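PDB 3RD6: Mll3558 protein from Mesorhizobium loti, which is of unknown function but, as a member of the AHA1 family with a Bet v 1-like fold, may bind a partner protein or a small ligand. Local coordinates for residues 52-57 / 77-82; 87-92 / 101-106. All coordinates share one frame; numbering follows the deposited sequence.

Contact 1: residues 52-57 / 77-82; sequences FRVGGG and QDIVPD
Phe52 packs against Ile79, and Val54 against the strand backbone beside it, an apolar contact between the loop that joins strands 47-50 and 57-62 and the end of strand 70-80. Ile79 points at the loop, and its CD1 methyl sits over one face of the Phe52 ring, 3.6 Å from the ring centroid and 19° off the normal, a CH-pi contact. With CG anti to the backbone N (chi1 -161°), the Phe52 side chain is carried to this methyl. Phe24 of helix 20-28 touches both residues, and Phe76 meets the Phe52 ring edge-to-face. Val54 rides above the strand backbone: its CG1 is 3.4 Å from Gln77 O, and its CG2 lies 4.0 Å from Ile79 N. The chain gets there through a type II turn, closed by Gly56 N to Arg53 O at 2.7 Å; Gly55 holds the third position, whose positive phi suits glycine. Arg53 points away and forms a salt bridge with Asp51. A classic beta bulge sets Gln77 and Asp78 opposite Val86, and Asp78 forms a salt bridge with Arg84. Backbone bonds of Gly55 and Gly56 with Phe76 hold the turn, while the side chains of 52-57 and 77-82 meet by apolar fit.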
# COMPACT_ATOMS: atom_id res chain seq x y z
N PHE A 52 -1.48 -0.90 -16.29
CA PHE A 52 -1.91 -2.13 -15.62
C PHE A 52 -0.95 -3.31 -15.65
O PHE A 52 -1.04 -4.15 -16.53
CB PHE A 52 -3.28 -2.56 -16.15
CG PHE A 52 -3.99 -3.51 -15.25
CD1 PHE A 52 -4.49 -3.08 -14.02
CD2 PHE A 52 -4.12 -4.86 -15.60
CE1 PHE A 52 -5.11 -3.97 -13.15
CE2 PHE A 52 -4.74 -5.76 -14.74
CZ PHE A 52 -5.24 -5.32 -13.51
N ARG A 53 -0.06 -3.36 -14.66
CA ARG A 53 0.94 -4.43 -14.51
C ARG A 53 1.56 -4.33 -13.11
O ARG A 53 1.56 -3.25 -12.52
CB ARG A 53 2.04 -4.30 -15.55
CG ARG A 53 2.93 -3.10 -15.35
CD ARG A 53 3.97 -2.99 -16.46
NE ARG A 53 4.71 -1.73 -16.38
CZ ARG A 53 5.74 -1.51 -15.56
NH1 ARG A 53 6.17 -2.48 -14.75
NH2 ARG A 53 6.31 -0.31 -15.52
N VAL A 54 2.06 -5.43 -12.56
CA VAL A 54 2.68 -5.35 -11.25
C VAL A 54 3.86 -4.41 -11.42
O VAL A 54 4.61 -4.53 -12.37
CB VAL A 54 3.20 -6.72 -10.76
CG1 VAL A 54 3.75 -6.59 -9.33
CG2 VAL A 54 2.08 -7.75 -10.82
N GLY A 55 4.03 -3.46 -10.50
CA GLY A 55 5.13 -2.52 -10.62
C GLY A 55 4.68 -1.30 -11.39
O GLY A 55 5.25 -0.22 -11.29
N GLY A 56 3.63 -1.48 -12.18
CA GLY A 56 3.08 -0.39 -12.96
C GLY A 56 2.18 0.45 -12.08
O GLY A 56 1.67 -0.02 -11.07
N GLY A 57 1.95 1.69 -12.46
CA GLY A 57 1.11 2.53 -11.64
C GLY A 57 0.06 3.33 -12.36
O GLY A 57 -0.11 3.24 -13.57
N GLN A 77 0.51 -3.87 -7.01
CA GLN A 77 1.34 -4.77 -6.20
C GLN A 77 1.17 -6.24 -6.57
O GLN A 77 2.08 -7.06 -6.38
CB GLN A 77 1.00 -4.63 -4.68
CG GLN A 77 1.13 -3.24 -4.07
CD GLN A 77 2.54 -2.71 -4.09
OE1 GLN A 77 3.49 -3.44 -3.82
NE2 GLN A 77 2.68 -1.41 -4.39
N ASP A 78 -0.02 -6.59 -7.03
CA ASP A 78 -0.29 -7.98 -7.39
C ASP A 78 -1.53 -8.10 -8.26
O ASP A 78 -2.53 -7.43 -8.02
CB ASP A 78 -0.46 -8.82 -6.12
CG ASP A 78 -0.76 -10.29 -6.42
OD1 ASP A 78 -1.92 -10.72 -6.25
OD2 ASP A 78 0.17 -11.01 -6.85
N ILE A 79 -1.42 -8.96 -9.27
CA ILE A 79 -2.51 -9.22 -10.21
C ILE A 79 -2.63 -10.72 -10.49
O ILE A 79 -1.66 -11.38 -10.87
CB ILE A 79 -2.28 -8.50 -11.58
CG1 ILE A 79 -2.20 -6.98 -11.40
CG2 ILE A 79 -3.40 -8.86 -12.54
CD1 ILE A 79 -1.93 -6.21 -12.70
N VAL A 80 -3.83 -11.26 -10.29
CA VAL A 80 -4.12 -12.66 -10.56
C VAL A 80 -5.33 -12.55 -11.48
O VAL A 80 -6.43 -12.18 -11.05
CB VAL A 80 -4.51 -13.41 -9.28
CG1 VAL A 80 -4.62 -14.90 -9.57
CG2 VAL A 80 -3.48 -13.16 -8.19
N PRO A 81 -5.14 -12.86 -12.78
CA PRO A 81 -6.19 -12.79 -13.81
C PRO A 81 -7.62 -13.19 -13.42
O PRO A 81 -7.87 -14.30 -12.94
CB PRO A 81 -5.63 -13.66 -14.93
CG PRO A 81 -4.16 -13.34 -14.85
CD PRO A 81 -3.91 -13.46 -13.35
N ASP A 82 -8.53 -12.24 -13.63
CA ASP A 82 -9.96 -12.39 -13.35
C ASP A 82 -10.30 -12.71 -11.89
O ASP A 82 -11.47 -12.87 -11.54
CB ASP A 82 -10.56 -13.49 -14.23
CG ASP A 82 -10.10 -13.40 -15.67
OD1 ASP A 82 -10.16 -12.30 -16.24
OD2 ASP A 82 -9.70 -14.45 -16.23

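Contact 2: residues 87-92 / 101-106; sequences FSYRMA and SLTTVE
Phe87 and Thr103 run alongside each other on one face of the sheet, as a hydrogen-bonded pair of antiparallel strands. Thr103 CB makes a CH-pi contact over the Phe87 ring, 3.6 Å from its centroid and 17° off the normal, while CG2 reaches the rim at CE1 (3.4 Å). Phe87 CG is flanked by both the backbone N and the carbonyl carbon (chi1 67°), which brings the ring alongside Thr103, with its face on CB. With an alanine here, Thr103 would probably lose the ring that covers its CB and borders its methyl, leaving a gap beside Ala74. At the next hydrogen-bonded pair, two residues on, the Tyr89 ring takes Ser101 OG over a face, 3.4 Å from Tyr89 CZ, and Thr103 OG1 in plane at its edge, 3.5 Å from Tyr89 CE2. The small Ser101 leaves room for the ring. Tyr89 OH is hydrogen-bonded to Glu120 of strand 113-125, and Thr103 OG1 makes a weak bond to it, giving these buried hydroxyls a polar partner. Below them four backbone bonds tie the strands, such as Thr103 N to Phe87 O at 2.6 Å, nearly straight. On the opposite face Leu102 CD1 packs on Ser88 CB at 3.7 Å, and Leu102 and Ser88 also meet the second subunit. A beta hairpin with aromatic and hydroxyl side chains on the face where Tyr89 touches Arg134 of helix 131-148 is as expected for the helix-grip fold of Bet v 1-like proteins, whose curved sheet wraps the C-terminal helix.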
# COMPACT_ATOMS: atom_id res chain seq x y z
N PHE A 87 -3.32 -3.08 -5.05
CA PHE A 87 -2.53 -1.89 -5.28
C PHE A 87 -2.58 -1.00 -4.04
O PHE A 87 -3.51 -1.05 -3.25
CB PHE A 87 -3.03 -1.10 -6.51
CG PHE A 87 -4.40 -0.49 -6.34
CD1 PHE A 87 -5.54 -1.18 -6.70
CD2 PHE A 87 -4.55 0.81 -5.85
CE1 PHE A 87 -6.78 -0.58 -6.58
CE2 PHE A 87 -5.80 1.41 -5.73
CZ PHE A 87 -6.91 0.72 -6.09
N SER A 88 -1.54 -0.21 -3.88
CA SER A 88 -1.42 0.74 -2.79
C SER A 88 -1.59 2.07 -3.51
O SER A 88 -1.51 2.14 -4.73
CB SER A 88 -0.01 0.68 -2.19
OG SER A 88 0.98 1.00 -3.15
N TYR A 89 -1.84 3.12 -2.75
CA TYR A 89 -2.00 4.43 -3.35
C TYR A 89 -2.01 5.49 -2.29
O TYR A 89 -2.21 5.19 -1.13
CB TYR A 89 -3.28 4.51 -4.20
CG TYR A 89 -4.56 4.68 -3.43
CD1 TYR A 89 -5.04 5.96 -3.13
CD2 TYR A 89 -5.31 3.58 -3.01
CE1 TYR A 89 -6.23 6.13 -2.44
CE2 TYR A 89 -6.49 3.75 -2.31
CZ TYR A 89 -6.95 5.02 -2.03
OH TYR A 89 -8.12 5.22 -1.33
N ARG A 90 -1.75 6.71 -2.70
CA ARG A 90 -1.76 7.84 -1.79
C ARG A 90 -2.58 8.93 -2.46
O ARG A 90 -2.56 9.08 -3.69
CB ARG A 90 -0.35 8.35 -1.50
CG ARG A 90 0.41 8.83 -2.71
CD ARG A 90 1.75 9.38 -2.27
NE ARG A 90 2.65 9.70 -3.37
CZ ARG A 90 3.10 8.82 -4.25
NH1 ARG A 90 2.74 7.55 -4.17
NH2 ARG A 90 3.92 9.22 -5.20
N MET A 91 -3.32 9.67 -1.66
CA MET A 91 -4.17 10.72 -2.17
C MET A 91 -3.80 12.03 -1.51
O MET A 91 -3.38 12.07 -0.35
CB MET A 91 -5.63 10.38 -1.89
CG MET A 91 -6.63 11.07 -2.78
SD MET A 91 -8.28 10.72 -2.28
CE MET A 91 -8.48 9.11 -2.96
N ALA A 92 -3.96 13.11 -2.27
CA ALA A 92 -3.68 14.45 -1.79
C ALA A 92 -4.56 15.45 -2.51
O ALA A 92 -4.98 15.22 -3.64
CB ALA A 92 -2.23 14.79 -2.04
N SER A 101 -2.98 4.20 1.39
CA SER A 101 -3.67 2.97 1.72
C SER A 101 -3.34 1.84 0.77
O SER A 101 -2.62 2.00 -0.20
CB SER A 101 -5.19 3.20 1.80
OG SER A 101 -5.62 4.26 0.99
N LEU A 102 -3.87 0.68 1.09
CA LEU A 102 -3.68 -0.50 0.29
C LEU A 102 -5.07 -0.98 -0.10
O LEU A 102 -5.98 -1.05 0.73
CB LEU A 102 -2.95 -1.57 1.09
CG LEU A 102 -2.52 -2.80 0.29
CD1 LEU A 102 -1.52 -2.37 -0.78
CD2 LEU A 102 -1.93 -3.87 1.20
N THR A 103 -5.23 -1.29 -1.38
CA THR A 103 -6.49 -1.79 -1.89
C THR A 103 -6.32 -3.20 -2.39
O THR A 103 -5.31 -3.56 -2.96
CB THR A 103 -7.00 -0.95 -3.04
OG1 THR A 103 -7.37 0.33 -2.54
CG2 THR A 103 -8.22 -1.61 -3.67
N THR A 104 -7.35 -3.99 -2.14
CA THR A 104 -7.40 -5.38 -2.57
C THR A 104 -8.78 -5.56 -3.16
O THR A 104 -9.79 -5.20 -2.56
CB THR A 104 -7.22 -6.36 -1.37
OG1 THR A 104 -6.00 -6.04 -0.68
CG2 THR A 104 -7.16 -7.79 -1.85
N VAL A 105 -8.82 -6.09 -4.37
CA VAL A 105 -10.08 -6.37 -5.06
C VAL A 105 -10.10 -7.87 -5.36
O VAL A 105 -9.23 -8.38 -6.07
CB VAL A 105 -10.16 -5.61 -6.39
CG1 VAL A 105 -11.50 -5.90 -7.08
CG2 VAL A 105 -9.95 -4.15 -6.15
N GLU A 106 -11.08 -8.56 -4.80
CA GLU A 106 -11.21 -9.99 -5.03
C GLU A 106 -12.46 -10.26 -5.86
O GLU A 106 -13.50 -9.62 -5.66
CB GLU A 106 -11.29 -10.73 -3.70
CG GLU A 106 -10.23 -10.31 -2.71
CD GLU A 106 -10.18 -11.22 -1.51
OE1 GLU A 106 -10.18 -12.45 -1.71
OE2 GLU A 106 -10.12 -10.71 -0.36

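The centres of the two contacts lie about 12 Å apart on one antiparallel sheet, and contact 1 closes along the chain before contact 2 opens. Strand 70-80, which receives the 52-57 loop, is both the neighbour in the sheet and the predecessor in sequence of strand 84-93, so the two contacts adjoin: Gln77 CG packs 4.1 Å from Phe87 CA, and Gln77 NE2 makes a weak hydrogen bond to Ser88 OG. Contact 2 occupies the buried middle of the sheet, while contact 1 is partly buried nearer its margin, against helix 20-28. Both reach the second subunit, where Gln77 of each chain pairs with Arg90 of the other, so the same strands build the fold and the dimer interface.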